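Local coordinates for protein hydrogenase maturation factor (Thermoanaerobacter tengcongensis, PDB 3VTH) that probably transfers the carbamoyl group of carbamoyl phosphate, with use of ATP, to the C-terminal cysteine of HypE during maturation of [NiFe]-hydrogenases, at residues 10-15 with 82-87; 52-57 with 88-93; 552-557 with 601-606; 608-613 with 621-626. All coordinates share one frame; numbering follows the deposited sequence.

Interaction 1: 10-15 with 82-87; sequences QARQIN and VREVEV
Arg12 and Glu84 face each other as a non-hydrogen-bonded pair where strands 10-17 and 76-85 run antiparallel in the sheet of the acylphosphatase-like domain, strand 76-85 forming one border of that sheet. The long arginine runs along the neighbouring strand before folding back. Its CB lies 3.7 Å from Arg83 O, and CG stays at the edge of contact with the same oxygen. The chain bends at chi2 (-66°), which brings CD to 3.4 Å from Arg83 O and to 4.0 Å from Val82 CG1. Farther out, the guanidinium turns back over its own strand: NH1 donates to Ala11 O at 2.9 Å, with the oxygen in the guanidinium plane, while Glu84 CB lies over one face. The Glu84 carboxylate stays apart from the guanidinium, so aliphatic carbons make this contact. Ala11 O also accepts a longer bond from Val85 N (3.2 Å), and the two donors reach it from opposite faces of the carbonyl plane.

Gln13 and Arg83 form the adjoining hydrogen-bonded pair, each backbone N giving to the other's O. On their face of the sheet, small Ala11 leaves room for a branched neighbour, and its CB meets Val85 CG2 at 3.6 Å. Beyond the direct pairing a water continues the link, accepting from Ala11 N at 2.9 Å and donating to Val85 O.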
# COMPACT_ATOMS: atom_id res chain seq x y z
N GLN A 10 -17.41 37.87 -22.34
CA GLN A 10 -16.37 37.02 -22.92
C GLN A 10 -16.71 35.57 -22.60
O GLN A 10 -17.59 35.30 -21.78
CB GLN A 10 -15.01 37.36 -22.32
CG GLN A 10 -14.38 38.65 -22.84
CD GLN A 10 -12.87 38.65 -22.62
OE1 GLN A 10 -12.38 39.20 -21.64
NE2 GLN A 10 -12.14 37.98 -23.52
N ALA A 11 -16.02 34.65 -23.25
CA ALA A 11 -16.23 33.23 -22.99
C ALA A 11 -14.91 32.50 -22.80
O ALA A 11 -13.92 32.79 -23.47
CB ALA A 11 -17.04 32.60 -24.12
N ARG A 12 -14.90 31.56 -21.86
CA ARG A 12 -13.73 30.72 -21.64
C ARG A 12 -14.13 29.26 -21.59
O ARG A 12 -15.15 28.91 -21.01
CB ARG A 12 -13.04 31.09 -20.32
CG ARG A 12 -12.42 32.47 -20.29
CD ARG A 12 -11.27 32.59 -21.25
NE ARG A 12 -10.65 33.92 -21.15
CZ ARG A 12 -11.07 34.99 -21.82
NH1 ARG A 12 -12.10 34.91 -22.65
NH2 ARG A 12 -10.43 36.14 -21.66
N GLN A 13 -13.33 28.40 -22.21
CA GLN A 13 -13.47 26.96 -22.00
C GLN A 13 -12.37 26.54 -21.03
O GLN A 13 -11.21 26.92 -21.21
CB GLN A 13 -13.35 26.22 -23.32
CG GLN A 13 -13.30 24.71 -23.19
CD GLN A 13 -12.79 24.07 -24.46
OE1 GLN A 13 -13.11 24.52 -25.56
NE2 GLN A 13 -11.96 23.04 -24.32
N ILE A 14 -12.75 25.77 -20.01
CA ILE A 14 -11.84 25.35 -18.95
C ILE A 14 -11.89 23.82 -18.80
O ILE A 14 -12.95 23.25 -18.60
CB ILE A 14 -12.16 26.05 -17.60
CG1 ILE A 14 -12.13 27.58 -17.75
CG2 ILE A 14 -11.17 25.61 -16.49
CD1 ILE A 14 -12.90 28.35 -16.67
N ASN A 15 -10.73 23.18 -18.90
CA ASN A 15 -10.63 21.73 -18.69
C ASN A 15 -9.76 21.48 -17.47
O ASN A 15 -8.68 22.08 -17.34
CB ASN A 15 -10.00 21.04 -19.90
CG ASN A 15 -10.88 21.12 -21.11
OD1 ASN A 15 -11.75 20.27 -21.32
ND2 ASN A 15 -10.69 22.15 -21.91
N VAL A 82 -7.16 26.71 -19.78
CA VAL A 82 -8.14 27.77 -20.00
C VAL A 82 -7.94 28.31 -21.41
O VAL A 82 -6.82 28.66 -21.79
CB VAL A 82 -7.96 28.90 -18.95
CG1 VAL A 82 -8.87 30.12 -19.24
CG2 VAL A 82 -8.17 28.36 -17.53
N ARG A 83 -9.02 28.36 -22.18
CA ARG A 83 -8.98 28.84 -23.57
C ARG A 83 -10.05 29.92 -23.79
O ARG A 83 -11.16 29.81 -23.27
CB ARG A 83 -9.29 27.69 -24.54
CG ARG A 83 -8.23 26.59 -24.65
CD ARG A 83 -8.90 25.32 -25.20
NE ARG A 83 -7.95 24.31 -25.70
CZ ARG A 83 -7.53 23.25 -25.02
NH1 ARG A 83 -7.93 23.03 -23.78
NH2 ARG A 83 -6.68 22.40 -25.59
N GLU A 84 -9.69 30.94 -24.56
CA GLU A 84 -10.63 31.94 -25.07
C GLU A 84 -11.48 31.31 -26.18
O GLU A 84 -10.93 30.72 -27.11
CB GLU A 84 -9.86 33.15 -25.63
CG GLU A 84 -10.75 34.27 -26.22
CD GLU A 84 -10.05 35.20 -27.24
OE1 GLU A 84 -8.96 34.87 -27.77
OE2 GLU A 84 -10.62 36.27 -27.53
N VAL A 85 -12.80 31.39 -26.07
CA VAL A 85 -13.70 30.85 -27.10
C VAL A 85 -14.74 31.89 -27.44
O VAL A 85 -14.85 32.90 -26.75
CB VAL A 85 -14.40 29.52 -26.67
CG1 VAL A 85 -13.39 28.39 -26.50
CG2 VAL A 85 -15.24 29.70 -25.39
N GLU A 86 -15.50 31.67 -28.51
CA GLU A 86 -16.55 32.61 -28.90
C GLU A 86 -17.76 32.49 -27.97
O GLU A 86 -18.01 31.42 -27.41
CB GLU A 86 -16.99 32.40 -30.35
CG GLU A 86 -15.84 32.32 -31.37
CD GLU A 86 -14.74 33.37 -31.15
OE1 GLU A 86 -13.62 32.98 -30.71
OE2 GLU A 86 -14.99 34.57 -31.40
N VAL A 87 -18.49 33.58 -27.80
CA VAL A 87 -19.69 33.62 -26.96
C VAL A 87 -20.87 32.94 -27.67
O VAL A 87 -21.13 33.20 -28.84
CB VAL A 87 -20.05 35.08 -26.61
CG1 VAL A 87 -21.38 35.17 -25.84
CG2 VAL A 87 -18.90 35.73 -25.82
O HOH W 1 -14.62 35.38 -25.74
O HOH W 2 -9.55 24.78 -21.90

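Interaction 2: 52-57 with 88-93; sequences EVEGEE and KEYKDF
Glu52 and Glu54, alternate residues of strand 48-55, both point toward the loop 88-93, and each crosses the Tyr90 side chain at about a right angle. Tyr90 presents its edge to the two acids, with Glu52 OE1 and Glu54 CG near the ring plane. Glu52 OE1 accepts from Tyr90 OH at 2.6 Å; the carboxylate and ring planes are 59° apart. Lys88 NZ comes to the same oxygen at 2.9 Å in a salt bridge, from the opposite face of the carboxylate. A bend at chi4 (78°) turns the ammonium of this long, flexible side chain onto the acid. The other oxygen, Glu52 OE2, is hydrogen-bonded to Tyr50.

Glu54 does a different job, taking up backbone N-H groups of the loop. With its chain extended beyond CG, OE1 receives Lys88 N on the syn side in a short, nearly straight bond of 2.5 Å. OE2 is met from above the carboxylate plane by Tyr90 N at 3.2 Å, and a water links OE2 to Tyr90 O. The ring packs against this acid too, Tyr90 CD2 lying 3.5 Å from Glu54 CD. Beyond the polar cluster the Phe93 side chain packs on helix 25-35, and its CE2 touches Val53 CG1 at 3.9 Å.

Acids suit these strand positions because the loop, lacking regular structure, offers donors that two carboxylates can collect. Both carboxylates belong to buried residues of the acylphosphatase-like domain; the ammonium and the N-H groups around them would probably favour their ionised forms.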
# COMPACT_ATOMS: atom_id res chain seq x y z
N GLU A 52 -17.64 25.52 -19.69
CA GLU A 52 -17.76 26.70 -20.55
C GLU A 52 -18.43 27.78 -19.72
O GLU A 52 -19.52 27.57 -19.18
CB GLU A 52 -18.64 26.40 -21.77
CG GLU A 52 -18.03 25.44 -22.79
CD GLU A 52 -18.87 25.24 -24.05
OE1 GLU A 52 -19.76 26.08 -24.34
OE2 GLU A 52 -18.64 24.24 -24.77
N VAL A 53 -17.76 28.93 -19.59
CA VAL A 53 -18.35 30.07 -18.86
C VAL A 53 -18.33 31.31 -19.73
O VAL A 53 -17.37 31.53 -20.49
CB VAL A 53 -17.63 30.37 -17.50
CG1 VAL A 53 -18.05 29.35 -16.44
CG2 VAL A 53 -16.10 30.38 -17.67
N GLU A 54 -19.40 32.09 -19.65
CA GLU A 54 -19.54 33.38 -20.33
C GLU A 54 -19.96 34.41 -19.31
O GLU A 54 -20.89 34.18 -18.54
CB GLU A 54 -20.61 33.32 -21.44
CG GLU A 54 -20.45 32.12 -22.37
CD GLU A 54 -21.35 32.15 -23.59
OE1 GLU A 54 -20.95 31.51 -24.58
OE2 GLU A 54 -22.43 32.79 -23.56
N GLY A 55 -19.25 35.54 -19.31
CA GLY A 55 -19.62 36.71 -18.50
C GLY A 55 -18.56 37.80 -18.58
O GLY A 55 -17.77 37.84 -19.53
N GLU A 56 -18.56 38.70 -17.60
CA GLU A 56 -17.53 39.72 -17.48
C GLU A 56 -16.20 39.07 -17.18
O GLU A 56 -16.14 38.08 -16.43
CB GLU A 56 -17.86 40.73 -16.37
CG GLU A 56 -19.11 41.56 -16.60
CD GLU A 56 -18.93 42.67 -17.63
OE1 GLU A 56 -19.95 43.22 -18.07
OE2 GLU A 56 -17.77 43.02 -17.99
N GLU A 57 -15.14 39.62 -17.76
CA GLU A 57 -13.78 39.09 -17.58
C GLU A 57 -13.43 39.00 -16.09
O GLU A 57 -12.83 38.03 -15.65
CB GLU A 57 -12.76 39.98 -18.29
CG GLU A 57 -11.31 39.46 -18.21
CD GLU A 57 -10.31 40.36 -18.91
OE1 GLU A 57 -9.26 39.84 -19.35
OE2 GLU A 57 -10.57 41.58 -19.04
N LYS A 88 -21.58 32.07 -26.95
CA LYS A 88 -22.74 31.37 -27.52
C LYS A 88 -24.06 31.99 -27.09
O LYS A 88 -25.12 31.61 -27.59
CB LYS A 88 -22.73 29.90 -27.10
CG LYS A 88 -21.68 29.05 -27.79
CD LYS A 88 -21.84 27.59 -27.42
CE LYS A 88 -20.70 26.76 -27.96
NZ LYS A 88 -19.50 26.92 -27.10
N GLU A 89 -23.98 32.91 -26.13
CA GLU A 89 -25.16 33.53 -25.51
C GLU A 89 -26.04 32.53 -24.77
O GLU A 89 -27.27 32.51 -24.93
CB GLU A 89 -25.97 34.33 -26.52
CG GLU A 89 -25.30 35.62 -26.92
CD GLU A 89 -26.17 36.46 -27.81
OE1 GLU A 89 -26.45 36.03 -28.95
OE2 GLU A 89 -26.59 37.56 -27.36
N TYR A 90 -25.40 31.71 -23.95
CA TYR A 90 -26.10 30.90 -22.97
C TYR A 90 -26.98 31.81 -22.11
O TYR A 90 -26.55 32.90 -21.73
CB TYR A 90 -25.10 30.21 -22.07
CG TYR A 90 -24.36 29.06 -22.69
CD1 TYR A 90 -25.01 27.86 -22.94
CD2 TYR A 90 -23.00 29.15 -22.97
CE1 TYR A 90 -24.32 26.75 -23.48
CE2 TYR A 90 -22.29 28.05 -23.50
CZ TYR A 90 -22.97 26.86 -23.76
OH TYR A 90 -22.30 25.77 -24.29
N LYS A 91 -28.19 31.35 -21.83
CA LYS A 91 -29.14 32.15 -21.04
C LYS A 91 -29.04 31.84 -19.54
O LYS A 91 -29.55 32.59 -18.71
CB LYS A 91 -30.57 31.94 -21.54
CG LYS A 91 -30.80 32.44 -22.98
CD LYS A 91 -32.04 33.32 -23.08
CE LYS A 91 -31.98 34.20 -24.33
NZ LYS A 91 -33.13 35.15 -24.40
N ASP A 92 -28.38 30.74 -19.21
CA ASP A 92 -28.25 30.35 -17.82
C ASP A 92 -26.99 29.53 -17.63
O ASP A 92 -26.24 29.31 -18.57
CB ASP A 92 -29.49 29.57 -17.36
CG ASP A 92 -29.82 28.37 -18.26
OD1 ASP A 92 -30.96 27.85 -18.18
OD2 ASP A 92 -28.96 27.95 -19.07
N PHE A 93 -26.75 29.07 -16.41
CA PHE A 93 -25.70 28.10 -16.17
C PHE A 93 -26.31 26.77 -15.73
O PHE A 93 -27.19 26.75 -14.88
CB PHE A 93 -24.69 28.58 -15.12
CG PHE A 93 -23.46 27.73 -15.07
CD1 PHE A 93 -23.42 26.60 -14.28
CD2 PHE A 93 -22.36 28.04 -15.86
CE1 PHE A 93 -22.29 25.79 -14.27
CE2 PHE A 93 -21.22 27.23 -15.85
CZ PHE A 93 -21.20 26.11 -15.05
O HOH W 3 -24.15 34.28 -22.05

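Interaction 3: 552-557 with 601-606; sequences YRTALG and FDAVAA. With AP2 (phosphomethylphosphonic acid adenosyl ester), chain H.
Three alanines form the core where helix 551-559 crosses helix 597-607, and the segment axes come within 7.8 Å at an angle of 105°. The CB of Ala555 points into the other helix and meets Ala606 CB at 3.9 Å and the backbone oxygen Ala603 O at 4.0 Å. From the opposite helix, Ala603 CB rests against Ala555 CA, and Ala606 CB lies 4.1 Å from Tyr552 CA. Methyl groups thus touch backbone directly, and small residues suit a crossing in which the CA atoms of Ala555 and Ala603 approach to 4.1 Å.

At one end of the crossing the contact becomes polar. The methyl CG2 of Thr554 packs loosely toward Asp602 CB and the backbone N of Ala603, while its hydroxyl OG1 and the carboxylate oxygen Asp602 OD2 share a water, 2.6 Å from OG1 and 2.7 Å from OD2. That OD2 also has a salt bridge with Arg599.

Helix 597-607 carries the contact to the nucleotide: the C2 corner of the bound ADP analogue's adenine meets one face of the Phe601 ring, 3.6 Å from Phe601 CE1 and offset toward the rim. In this Kae1-like domain the helix thus turns alanines to its neighbour and a phenylalanine ring face to the base. Between the helices the direct contact is apolar, and a water carries the polar link between buried threonine and aspartate.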
# COMPACT_ATOMS: atom_id res chain seq x y z
N TYR A 552 17.24 -22.05 10.94
CA TYR A 552 18.50 -22.61 11.42
C TYR A 552 19.32 -23.16 10.24
O TYR A 552 20.55 -23.19 10.30
CB TYR A 552 18.29 -23.67 12.51
CG TYR A 552 17.49 -24.88 12.07
CD1 TYR A 552 16.09 -24.88 12.14
CD2 TYR A 552 18.13 -26.03 11.59
CE1 TYR A 552 15.35 -25.99 11.73
CE2 TYR A 552 17.40 -27.14 11.18
CZ TYR A 552 16.02 -27.12 11.26
OH TYR A 552 15.30 -28.22 10.85
N ARG A 553 18.65 -23.56 9.16
CA ARG A 553 19.31 -23.99 7.92
C ARG A 553 20.01 -22.82 7.23
O ARG A 553 21.08 -22.98 6.63
CB ARG A 553 18.31 -24.61 6.95
CG ARG A 553 17.65 -25.91 7.45
CD ARG A 553 16.58 -26.38 6.46
NE ARG A 553 17.12 -26.71 5.14
CZ ARG A 553 17.27 -27.94 4.66
NH1 ARG A 553 16.91 -29.00 5.38
NH2 ARG A 553 17.78 -28.12 3.45
N THR A 554 19.39 -21.65 7.30
CA THR A 554 20.01 -20.44 6.78
C THR A 554 21.26 -20.13 7.58
O THR A 554 22.31 -19.84 7.00
CB THR A 554 19.04 -19.23 6.81
OG1 THR A 554 18.01 -19.45 5.85
CG2 THR A 554 19.78 -17.95 6.45
N ALA A 555 21.16 -20.21 8.90
CA ALA A 555 22.33 -19.98 9.76
C ALA A 555 23.47 -20.96 9.44
O ALA A 555 24.63 -20.56 9.38
CB ALA A 555 21.95 -20.05 11.23
N LEU A 556 23.14 -22.24 9.26
CA LEU A 556 24.16 -23.24 8.92
C LEU A 556 24.87 -22.92 7.60
O LEU A 556 26.09 -23.06 7.47
CB LEU A 556 23.54 -24.64 8.86
CG LEU A 556 23.14 -25.22 10.22
CD1 LEU A 556 22.35 -26.49 10.04
CD2 LEU A 556 24.40 -25.48 11.09
N GLY A 557 24.09 -22.51 6.61
CA GLY A 557 24.65 -22.00 5.37
C GLY A 557 25.64 -20.86 5.60
O GLY A 557 26.74 -20.88 5.03
N PHE A 601 19.80 -11.27 8.41
CA PHE A 601 18.93 -11.12 9.59
C PHE A 601 18.46 -12.47 10.13
O PHE A 601 18.52 -12.70 11.34
CB PHE A 601 17.72 -10.23 9.29
CG PHE A 601 17.95 -8.78 9.62
CD1 PHE A 601 17.28 -8.18 10.68
CD2 PHE A 601 18.85 -8.01 8.87
CE1 PHE A 601 17.49 -6.82 11.00
CE2 PHE A 601 19.06 -6.65 9.17
CZ PHE A 601 18.39 -6.06 10.25
N ASP A 602 18.02 -13.38 9.25
CA ASP A 602 17.55 -14.70 9.70
C ASP A 602 18.67 -15.51 10.38
O ASP A 602 18.43 -16.18 11.39
CB ASP A 602 16.95 -15.52 8.56
CG ASP A 602 15.58 -15.01 8.12
OD1 ASP A 602 14.98 -14.16 8.82
OD2 ASP A 602 15.12 -15.46 7.04
N ALA A 603 19.88 -15.43 9.82
CA ALA A 603 21.05 -16.10 10.41
C ALA A 603 21.34 -15.61 11.84
O ALA A 603 21.60 -16.41 12.76
CB ALA A 603 22.29 -15.92 9.51
N VAL A 604 21.31 -14.30 12.03
CA VAL A 604 21.48 -13.70 13.37
C VAL A 604 20.39 -14.16 14.33
O VAL A 604 20.68 -14.58 15.46
CB VAL A 604 21.50 -12.15 13.32
CG1 VAL A 604 21.53 -11.55 14.75
CG2 VAL A 604 22.68 -11.66 12.48
N ALA A 605 19.13 -14.09 13.89
CA ALA A 605 18.01 -14.45 14.77
C ALA A 605 18.12 -15.91 15.26
O ALA A 605 17.89 -16.20 16.45
CB ALA A 605 16.67 -14.21 14.09
N ALA A 606 18.50 -16.81 14.35
CA ALA A 606 18.68 -18.23 14.67
C ALA A 606 19.85 -18.46 15.62
O ALA A 606 19.76 -19.23 16.57
CB ALA A 606 18.87 -19.05 13.38
PB AP2 H . 12.09 -10.18 -1.82
O1B AP2 H . 13.01 -10.41 -0.64
O2B AP2 H . 12.56 -9.19 -2.84
O3B AP2 H . 11.56 -11.47 -2.38
C3A AP2 H . 10.65 -9.41 -1.03
PA AP2 H . 10.93 -7.76 -0.34
O1A AP2 H . 9.50 -7.34 -0.02
O2A AP2 H . 11.81 -6.84 -1.15
O5' AP2 H . 11.75 -8.03 1.03
C5' AP2 H . 11.06 -8.66 2.10
C4' AP2 H . 12.14 -9.11 3.06
O4' AP2 H . 12.67 -7.97 3.75
C3' AP2 H . 11.61 -10.02 4.14
O3' AP2 H . 11.46 -11.36 3.65
C2' AP2 H . 12.71 -9.87 5.18
O2' AP2 H . 13.77 -10.75 4.79
C1' AP2 H . 13.13 -8.40 5.04
N9 AP2 H . 12.48 -7.65 6.16
C8 AP2 H . 11.15 -7.46 6.37
N7 AP2 H . 10.92 -6.77 7.52
C5 AP2 H . 12.12 -6.51 8.07
C6 AP2 H . 12.60 -5.81 9.29
N6 AP2 H . 11.74 -5.25 10.17
N1 AP2 H . 13.95 -5.78 9.49
C2 AP2 H . 14.83 -6.31 8.62
N3 AP2 H . 14.46 -6.97 7.50
C4 AP2 H . 13.14 -7.09 7.18
O HOH W 4 15.89 -17.93 6.26

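Interaction 4: 608-613 with 621-626; sequences IGVRKE and AMELES. With AP2 (phosphomethylphosphonic acid adenosyl ester), chain H.
Glu623, with the largest share of buried surface here, reaches from helix 619-626 to the loop 608-613 and grips Arg611 at the exit of a Schellman motif. That motif ends helix 597-607 in the Kae1-like domain: Gly609, at positive phi, turns the chain so that Val610 N bonds to Ala605 O. Glycine suits the turn because it tolerates this backbone angle.

The Glu623 chain is extended beyond CG, and it meets Arg611 at about a right angle, guanidinium and carboxylate planes 73° apart. Arg611 NE donates to Glu623 OE2 at 2.9 Å in a bent salt bridge (130° at the hydrogen), arriving on the syn side but tilted out of the carboxylate plane; Arg611 CD lies 3.4 Å from Glu623 OE1. Val610 slides past the glutamate in the opposite direction, its CG1 3.8 Å from OE1.

Val610 and Leu624 make the oily half. Leu624, its CG anti to the backbone N (chi1 -168°), sends CD1 to Ile608 CD1 at 4.0 Å and to Val610 CG2 at 4.2 Å; branched aliphatic side chains suit this apolar patch.

The same helix also contacts the adenine of the ADP analogue: Ala621 CB approaches N3, and Glu625 OE1 accepts from the ligand's amino group N6 at 2.8 Å. On the loop side, the guanidinium has a second hold: Arg611 NH1 donates to Glu613 O, in the plane of that carbonyl.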
# COMPACT_ATOMS: atom_id res chain seq x y z
N ILE A 608 21.30 -16.39 17.76
CA ILE A 608 21.11 -15.93 19.14
C ILE A 608 19.81 -16.45 19.76
O ILE A 608 19.38 -15.97 20.81
CB ILE A 608 21.32 -14.41 19.30
CG1 ILE A 608 20.19 -13.61 18.62
CG2 ILE A 608 22.70 -14.01 18.72
CD1 ILE A 608 20.25 -12.12 18.93
N GLY A 609 19.20 -17.43 19.11
CA GLY A 609 18.06 -18.13 19.68
C GLY A 609 16.77 -17.33 19.77
O GLY A 609 15.94 -17.59 20.64
N VAL A 610 16.58 -16.38 18.87
CA VAL A 610 15.32 -15.67 18.77
C VAL A 610 14.22 -16.61 18.32
O VAL A 610 13.20 -16.67 18.89
CB VAL A 610 15.43 -14.48 17.84
CG1 VAL A 610 14.10 -13.86 17.53
CG2 VAL A 610 16.31 -13.47 18.42
N ARG A 611 14.49 -17.35 17.27
CA ARG A 611 13.62 -18.36 16.67
C ARG A 611 14.49 -19.34 15.88
O ARG A 611 15.54 -18.96 15.40
CB ARG A 611 12.60 -17.70 15.72
CG ARG A 611 11.28 -17.35 16.39
CD ARG A 611 10.24 -16.81 15.42
NE ARG A 611 8.94 -16.73 16.08
CZ ARG A 611 7.95 -17.60 15.92
NH1 ARG A 611 8.09 -18.63 15.09
NH2 ARG A 611 6.81 -17.44 16.57
N LYS A 612 14.04 -20.58 15.74
CA LYS A 612 14.73 -21.51 14.83
C LYS A 612 13.88 -21.76 13.59
O LYS A 612 14.40 -22.15 12.55
CB LYS A 612 15.08 -22.83 15.51
CG LYS A 612 15.98 -22.71 16.75
CD LYS A 612 17.22 -23.61 16.65
CE LYS A 612 16.88 -25.09 16.74
NZ LYS A 612 18.06 -25.95 16.41
N GLU A 613 12.58 -21.54 13.73
CA GLU A 613 11.64 -21.71 12.63
C GLU A 613 10.64 -20.56 12.63
O GLU A 613 10.26 -20.06 13.69
CB GLU A 613 10.91 -23.06 12.75
CG GLU A 613 11.85 -24.25 13.00
CD GLU A 613 11.17 -25.60 12.88
OE1 GLU A 613 11.46 -26.47 13.72
OE2 GLU A 613 10.34 -25.78 11.96
N ALA A 621 13.11 -11.44 11.23
CA ALA A 621 13.72 -10.10 11.15
C ALA A 621 12.92 -9.04 11.93
O ALA A 621 13.49 -8.16 12.57
CB ALA A 621 13.95 -9.68 9.70
N MET A 622 11.59 -9.16 11.91
CA MET A 622 10.71 -8.29 12.67
C MET A 622 10.90 -8.46 14.18
O MET A 622 10.93 -7.49 14.92
CB MET A 622 9.24 -8.56 12.29
CG MET A 622 8.93 -8.16 10.84
SD MET A 622 7.30 -8.74 10.29
CE MET A 622 6.26 -7.63 11.23
N GLU A 623 11.05 -9.70 14.62
CA GLU A 623 11.23 -9.94 16.05
C GLU A 623 12.58 -9.42 16.54
O GLU A 623 12.67 -8.83 17.61
CB GLU A 623 11.06 -11.42 16.39
CG GLU A 623 9.61 -11.92 16.15
CD GLU A 623 9.40 -13.35 16.60
OE1 GLU A 623 10.29 -13.92 17.28
OE2 GLU A 623 8.33 -13.91 16.29
N LEU A 624 13.61 -9.60 15.72
CA LEU A 624 14.95 -9.11 16.02
C LEU A 624 14.97 -7.59 16.18
O LEU A 624 15.55 -7.06 17.13
CB LEU A 624 15.94 -9.58 14.93
CG LEU A 624 17.44 -9.42 15.14
CD1 LEU A 624 17.91 -10.14 16.41
CD2 LEU A 624 18.20 -9.93 13.90
N GLU A 625 14.29 -6.89 15.27
CA GLU A 625 14.14 -5.43 15.36
C GLU A 625 13.36 -5.01 16.61
O GLU A 625 13.76 -4.06 17.30
CB GLU A 625 13.46 -4.85 14.10
CG GLU A 625 13.40 -3.30 14.11
CD GLU A 625 12.41 -2.69 13.10
OE1 GLU A 625 11.76 -3.45 12.34
OE2 GLU A 625 12.27 -1.45 13.07
N SER A 626 12.27 -5.71 16.91
CA SER A 626 11.42 -5.36 18.05
C SER A 626 12.12 -5.46 19.40
O SER A 626 11.77 -4.73 20.32
CB SER A 626 10.16 -6.23 18.10
OG SER A 626 9.33 -5.93 16.99
PB AP2 H . 12.09 -10.18 -1.82
O1B AP2 H . 13.01 -10.41 -0.64
O2B AP2 H . 12.56 -9.19 -2.84
O3B AP2 H . 11.56 -11.47 -2.38
C3A AP2 H . 10.65 -9.41 -1.03
PA AP2 H . 10.93 -7.76 -0.34
O1A AP2 H . 9.50 -7.34 -0.02
O2A AP2 H . 11.81 -6.84 -1.15
O5' AP2 H . 11.75 -8.03 1.03
C5' AP2 H . 11.06 -8.66 2.10
C4' AP2 H . 12.14 -9.11 3.06
O4' AP2 H . 12.67 -7.97 3.75
C3' AP2 H . 11.61 -10.02 4.14
O3' AP2 H . 11.46 -11.36 3.65
C2' AP2 H . 12.71 -9.87 5.18
O2' AP2 H . 13.77 -10.75 4.79
C1' AP2 H . 13.13 -8.40 5.04
N9 AP2 H . 12.48 -7.65 6.16
C8 AP2 H . 11.15 -7.46 6.37
N7 AP2 H . 10.92 -6.77 7.52
C5 AP2 H . 12.12 -6.51 8.07
C6 AP2 H . 12.60 -5.81 9.29
N6 AP2 H . 11.74 -5.25 10.17
N1 AP2 H . 13.95 -5.78 9.49
C2 AP2 H . 14.83 -6.31 8.62
N3 AP2 H . 14.46 -6.97 7.50
C4 AP2 H . 13.14 -7.09 7.18

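In the fold
The contacts form two pairs at opposite sides of the chain's centre. Interactions 1 and 2, with centres about 9 Å apart, share the acylphosphatase-like domain: strands 10-17 and 48-55 are neighbours in its sheet, and the segments of the two contacts alternate along the chain, the loop 88-93 following directly on 82-87. Interactions 3 and 4 come later, in series, with centres about 10 Å apart within the Kae1-like domain; helices 597-607 and 619-626 succeed each other and both touch the bound ADP analogue. Between interactions 1 and 3 the centres are about 68 Å apart. One pair thus belongs to the N-terminal domain, the other to the nucleotide-binding region of a multidomain enzyme.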